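PDB 1VGP: 373aa long hypothetical citrate synthase from Sulfolobus tokodaii, which is a predicted member of the citrate synthase family, a mostly helical protein that assembles as a dimer. Local coordinates for residues D171-L176 with R265-Y270; Y220-M225 with F312-F317. All coordinates share one frame; numbering follows the deposited sequence.

Interaction 1: residues D171-L176 with R265-Y270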
loop_
_atom_site.group_PDB
_atom_site.type_symbol
_atom_site.label_atom_id
_atom_site.label_comp_id
_atom_site.label_asym_id
_atom_site.label_seq_id
_atom_site.Cartn_x
_atom_site.Cartn_y
_atom_site.Cartn_z
ATOM N N ASP A 171 -2.755 16.666 22.432
ATOM C CA ASP A 171 -4.047 16.711 21.778
ATOM C C ASP A 171 -4.026 17.700 20.610
ATOM O O ASP A 171 -4.470 17.391 19.493
ATOM C CB ASP A 171 -5.128 17.120 22.788
ATOM C CG ASP A 171 -6.533 16.846 22.279
ATOM O OD1 ASP A 171 -6.830 15.675 22.005
ATOM O OD2 ASP A 171 -7.334 17.789 22.142
ATOM N N VAL A 172 -3.501 18.893 20.863
ATOM C CA VAL A 172 -3.471 19.888 19.820
ATOM C C VAL A 172 -2.495 19.427 18.738
ATOM O O VAL A 172 -2.742 19.636 17.553
ATOM C CB VAL A 172 -3.077 21.275 20.381
ATOM C CG1 VAL A 172 -1.870 21.147 21.250
ATOM C CG2 VAL A 172 -2.801 22.245 19.253
ATOM N N THR A 173 -1.410 18.769 19.133
ATOM C CA THR A 173 -0.426 18.301 18.162
ATOM C C THR A 173 -1.038 17.292 17.198
ATOM O O THR A 173 -0.799 17.339 15.979
ATOM C CB THR A 173 0.789 17.632 18.834
ATOM O OG1 THR A 173 1.474 18.574 19.664
ATOM C CG2 THR A 173 1.755 17.117 17.774
ATOM N N LEU A 174 -1.823 16.366 17.739
ATOM C CA LEU A 174 -2.481 15.375 16.889
ATOM C C LEU A 174 -3.534 16.043 16.005
ATOM O O LEU A 174 -3.681 15.676 14.842
ATOM C CB LEU A 174 -3.133 14.284 17.742
ATOM C CG LEU A 174 -2.208 13.381 18.563
ATOM C CD1 LEU A 174 -3.047 12.355 19.281
ATOM C CD2 LEU A 174 -1.189 12.707 17.667
ATOM N N ILE A 175 -4.260 17.019 16.557
ATOM C CA ILE A 175 -5.267 17.747 15.791
ATOM C C ILE A 175 -4.618 18.355 14.545
ATOM O O ILE A 175 -5.141 18.233 13.434
ATOM C CB ILE A 175 -5.907 18.878 16.637
ATOM C CG1 ILE A 175 -6.958 18.288 17.582
ATOM C CG2 ILE A 175 -6.528 19.943 15.735
ATOM C CD1 ILE A 175 -7.361 19.229 18.705
ATOM N N LEU A 176 -3.465 18.987 14.751
ATOM C CA LEU A 176 -2.740 19.663 13.683
ATOM C C LEU A 176 -2.241 18.723 12.584
ATOM O O LEU A 176 -1.835 19.184 11.518
ATOM C CB LEU A 176 -1.548 20.433 14.254
ATOM C CG LEU A 176 -1.844 21.544 15.259
ATOM C CD1 LEU A 176 -0.533 22.176 15.713
ATOM C CD2 LEU A 176 -2.757 22.579 14.633
ATOM N N ARG A 265 2.547 28.020 13.785
ATOM C CA ARG A 265 2.240 29.140 14.659
ATOM C C ARG A 265 1.528 28.637 15.914
ATOM O O ARG A 265 1.857 29.037 17.028
ATOM C CB ARG A 265 1.372 30.170 13.928
ATOM C CG ARG A 265 1.451 31.557 14.539
ATOM C CD ARG A 265 0.533 32.554 13.846
ATOM N NE ARG A 265 1.052 33.016 12.555
ATOM C CZ ARG A 265 2.228 33.622 12.363
ATOM N NH1 ARG A 265 3.100 33.767 13.365
ATOM N NH2 ARG A 265 2.526 34.098 11.154
ATOM N N ILE A 266 0.563 27.742 15.728
ATOM C CA ILE A 266 -0.194 27.197 16.843
ATOM C C ILE A 266 0.688 26.323 17.733
ATOM O O ILE A 266 0.614 26.409 18.956
ATOM C CB ILE A 266 -1.384 26.355 16.346
ATOM C CG1 ILE A 266 -2.358 27.243 15.569
ATOM C CG2 ILE A 266 -2.081 25.702 17.524
ATOM C CD1 ILE A 266 -3.501 26.481 14.928
ATOM N N LEU A 267 1.519 25.491 17.116
ATOM C CA LEU A 267 2.326 24.535 17.858
ATOM C C LEU A 267 3.462 25.213 18.629
ATOM O O LEU A 267 3.924 24.699 19.654
ATOM C CB LEU A 267 2.903 23.477 16.912
ATOM C CG LEU A 267 3.430 22.200 17.574
ATOM C CD1 LEU A 267 2.358 21.587 18.458
ATOM C CD2 LEU A 267 3.854 21.215 16.520
ATOM N N LYS A 268 3.908 26.367 18.138
ATOM C CA LYS A 268 5.016 27.079 18.771
ATOM C C LYS A 268 4.742 27.385 20.237
ATOM O O LYS A 268 5.654 27.371 21.062
ATOM C CB LYS A 268 5.303 28.386 18.035
ATOM C CG LYS A 268 6.363 29.234 18.710
ATOM C CD LYS A 268 6.698 30.474 17.899
ATOM C CE LYS A 268 7.685 31.353 18.641
ATOM N NZ LYS A 268 7.959 32.594 17.881
ATOM N N GLN A 269 3.488 27.672 20.561
ATOM C CA GLN A 269 3.161 28.064 21.924
ATOM C C GLN A 269 3.414 26.897 22.868
ATOM O O GLN A 269 3.846 27.096 24.004
ATOM C CB GLN A 269 1.701 28.526 22.013
ATOM C CG GLN A 269 0.680 27.397 21.805
ATOM C CD GLN A 269 -0.773 27.857 21.909
ATOM O OE1 GLN A 269 -1.294 28.107 23.013
ATOM N NE2 GLN A 269 -1.438 27.965 20.756
ATOM N N TYR A 270 3.162 25.679 22.393
ATOM C CA TYR A 270 3.324 24.480 23.230
ATOM C C TYR A 270 4.771 23.998 23.279
ATOM O O TYR A 270 5.219 23.462 24.292
ATOM C CB TYR A 270 2.422 23.344 22.729
ATOM C CG TYR A 270 0.941 23.656 22.829
ATOM C CD1 TYR A 270 0.216 24.058 21.701
ATOM C CD2 TYR A 270 0.279 23.624 24.057
ATOM C CE1 TYR A 270 -1.116 24.424 21.798
ATOM C CE2 TYR A 270 -1.063 23.992 24.158
ATOM C CZ TYR A 270 -1.749 24.393 23.035
ATOM O OH TYR A 270 -3.064 24.781 23.136
#
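Val172 lays its CG1 methyl on a face of the Tyr270 ring, a CH-pi contact with CG1 3.6 Å from the ring centroid and 21° off the ring normal. The methyl sits there because it occupies the position between the backbone N and the carbonyl carbon (chi1 48°), which leaves CG2 to meet Ile266. The opposite face of the ring carries CG of Gln269, whose amide turns back along its own helix: NE2 donates to Ile266 O in the carbonyl plane, on a lone pair, at 3.1 Å. The aliphatic packing is mostly of methyl on methyl. Val172 CG2 lies 3.9 Å from Ile266 CG2, while Leu176 divides its two methyls, CD2 reaching Ile266 CD1 at 4.0 Å and CD1 resting against Leu267 CB at 3.9 Å. One polar atom lies in this apolar seam: Thr173 OG1, which packs on Leu267 CD1 and is satisfied within its own helix by Ala169 O. No hydrogen bond joins the two segments, so side-chain packing holds them together. Their axes run nearly antiparallel, at 160° and 10.2 Å apart, which makes this a buried antiparallel helix pair, 164-175 against 262-278, in the predominantly helical body of the citrate synthase fold.

Interaction 2: residues Y220-M225 with F312-F317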
loop_
_atom_site.group_PDB
_atom_site.type_symbol
_atom_site.label_atom_id
_atom_site.label_comp_id
_atom_site.label_asym_id
_atom_site.label_seq_id
_atom_site.Cartn_x
_atom_site.Cartn_y
_atom_site.Cartn_z
ATOM N N TYR A 220 11.686 16.081 10.900
ATOM C CA TYR A 220 12.262 15.909 12.242
ATOM C C TYR A 220 13.787 15.922 12.218
ATOM O O TYR A 220 14.437 15.528 13.184
ATOM C CB TYR A 220 11.744 14.601 12.846
ATOM C CG TYR A 220 10.249 14.483 12.732
ATOM C CD1 TYR A 220 9.664 13.412 12.060
ATOM C CD2 TYR A 220 9.415 15.472 13.251
ATOM C CE1 TYR A 220 8.282 13.332 11.905
ATOM C CE2 TYR A 220 8.039 15.405 13.103
ATOM C CZ TYR A 220 7.475 14.336 12.429
ATOM O OH TYR A 220 6.115 14.276 12.268
ATOM N N GLU A 221 14.344 16.394 11.106
ATOM C CA GLU A 221 15.772 16.656 11.017
ATOM C C GLU A 221 16.072 17.946 11.770
ATOM O O GLU A 221 17.227 18.244 12.082
ATOM C CB GLU A 221 16.185 16.781 9.547
ATOM C CG GLU A 221 16.570 15.457 8.903
ATOM C CD GLU A 221 18.035 15.102 9.131
ATOM O OE1 GLU A 221 18.380 13.898 9.068
ATOM O OE2 GLU A 221 18.838 16.031 9.370
ATOM N N ALA A 222 15.011 18.693 12.070
ATOM C CA ALA A 222 15.092 19.961 12.788
ATOM C C ALA A 222 15.614 19.807 14.209
ATOM O O ALA A 222 16.419 20.621 14.669
ATOM C CB ALA A 222 13.726 20.634 12.816
ATOM N N LEU A 223 15.147 18.773 14.907
ATOM C CA LEU A 223 15.645 18.457 16.244
ATOM C C LEU A 223 17.145 18.195 16.194
ATOM O O LEU A 223 17.894 18.637 17.067
ATOM C CB LEU A 223 14.939 17.216 16.797
ATOM C CG LEU A 223 14.594 17.164 18.292
ATOM C CD1 LEU A 223 14.713 15.723 18.760
ATOM C CD2 LEU A 223 15.504 18.063 19.102
ATOM N N LYS A 224 17.566 17.471 15.159
ATOM C CA LYS A 224 18.970 17.134 14.948
ATOM C C LYS A 224 19.784 18.408 14.762
ATOM O O LYS A 224 20.864 18.563 15.340
ATOM C CB LYS A 224 19.119 16.237 13.711
ATOM C CG LYS A 224 20.561 15.886 13.369
ATOM C CD LYS A 224 20.725 15.434 11.912
ATOM C CE LYS A 224 22.094 15.849 11.328
ATOM N NZ LYS A 224 22.120 17.265 10.814
ATOM N N MET A 225 19.253 19.321 13.956
ATOM C CA MET A 225 19.904 20.603 13.729
ATOM C C MET A 225 20.067 21.402 15.022
ATOM O O MET A 225 21.154 21.901 15.314
ATOM C CB MET A 225 19.112 21.414 12.711
ATOM C CG MET A 225 19.719 22.772 12.409
ATOM S SD MET A 225 18.616 23.777 11.412
ATOM C CE MET A 225 17.474 24.325 12.633
ATOM N N PHE A 312 8.629 22.909 14.912
ATOM C CA PHE A 312 8.345 22.831 16.330
ATOM C C PHE A 312 7.875 21.446 16.750
ATOM O O PHE A 312 8.055 21.053 17.905
ATOM C CB PHE A 312 7.300 23.872 16.725
ATOM C CG PHE A 312 7.779 25.289 16.598
ATOM C CD1 PHE A 312 7.243 26.132 15.624
ATOM C CD2 PHE A 312 8.747 25.793 17.461
ATOM C CE1 PHE A 312 7.661 27.453 15.513
ATOM C CE2 PHE A 312 9.172 27.107 17.361
ATOM C CZ PHE A 312 8.626 27.942 16.384
ATOM N N SER A 313 7.277 20.701 15.830
ATOM C CA SER A 313 6.692 19.413 16.194
ATOM C C SER A 313 7.749 18.445 16.744
ATOM O O SER A 313 7.441 17.576 17.565
ATOM C CB SER A 313 5.965 18.790 14.988
ATOM O OG SER A 313 6.860 18.128 14.118
ATOM N N SER A 314 8.996 18.611 16.313
ATOM C CA SER A 314 10.058 17.714 16.754
ATOM C C SER A 314 10.603 18.066 18.140
ATOM O O SER A 314 11.111 17.201 18.854
ATOM C CB SER A 314 11.199 17.705 15.734
ATOM O OG SER A 314 11.535 19.016 15.327
ATOM N N ILE A 315 10.503 19.333 18.528
ATOM C CA ILE A 315 10.785 19.687 19.912
ATOM C C ILE A 315 9.694 19.102 20.800
ATOM O O ILE A 315 9.980 18.493 21.833
ATOM C CB ILE A 315 10.838 21.219 20.110
ATOM C CG1 ILE A 315 12.143 21.771 19.536
ATOM C CG2 ILE A 315 10.777 21.563 21.596
ATOM C CD1 ILE A 315 12.243 23.282 19.575
ATOM N N VAL A 316 8.443 19.289 20.386
ATOM C CA VAL A 316 7.300 18.844 21.167
ATOM C C VAL A 316 7.301 17.328 21.379
ATOM O O VAL A 316 7.271 16.853 22.517
ATOM C CB VAL A 316 5.978 19.255 20.482
ATOM C CG1 VAL A 316 4.796 18.501 21.104
ATOM C CG2 VAL A 316 5.791 20.766 20.606
ATOM N N PHE A 317 7.339 16.575 20.282
ATOM C CA PHE A 317 7.399 15.123 20.354
ATOM C C PHE A 317 8.508 14.688 21.318
ATOM O O PHE A 317 8.360 13.728 22.082
ATOM C CB PHE A 317 7.650 14.537 18.959
ATOM C CG PHE A 317 6.438 14.548 18.057
ATOM C CD1 PHE A 317 5.152 14.431 18.576
ATOM C CD2 PHE A 317 6.587 14.662 16.677
ATOM C CE1 PHE A 317 4.025 14.427 17.739
ATOM C CE2 PHE A 317 5.473 14.659 15.833
ATOM C CZ PHE A 317 4.190 14.543 16.364
#
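The Tyr220 ring turns its edge to helix 309-319, with Ser313 OG in its plane and Ser314 CB close to that plane, 3.8 Å from Tyr220 CD2. This is helix packing within the helical citrate synthase fold, where the residue leading into helix 221-228 and that helix's first turn meet helix 309-319. Phe317 presents its own edge to Tyr220, whose CE2 lies in the phenylalanine plane; the ring planes stand at 64° with centroids 5.8 Å apart, an oblique aromatic pair. Phe327 joins both rings, edge-to-face with Tyr220, and Pro328 and Phe331 of helix 327-346 also touch the tyrosine. Tyr220 has a positive phi of 67°, and its CG stands anti to the carbonyl carbon (chi1 -49°), which carries the ring across to the serines. Ser314 is the centre of the contact: its CB lies between the Tyr220 ring and Leu223 CB, 3.9 Å away, and its OG sits 3.7 Å from Ala222 CB. That hydroxyl is bonded within its own helix to Asp310 O, and no hydrogen bond crosses between the segments. Leu223 goes on to the backbone, bringing its CG to 3.5 Å from Ser314 O.

Interactions 1 and 2 are neighbours in one helical core, their centres 13 Å apart, and they touch directly. Helix 309-319 links them: it packs on helix 221-228 in interaction 2 and also touches both helices of interaction 1. Leu267 CD2 comes within 3.4 Å of Ser313 CA, Lys268 packs on Phe312, and Thr173 CG2 lies 3.5 Å from Phe317 CE1. Along the chain the segments alternate, 171-176, 220-225, 265-270, 312-317, so the two pairings cross in sequence. Parts of the chain nearly ninety residues apart are thus brought together as one continuous body of packing, wholly within a single subunit.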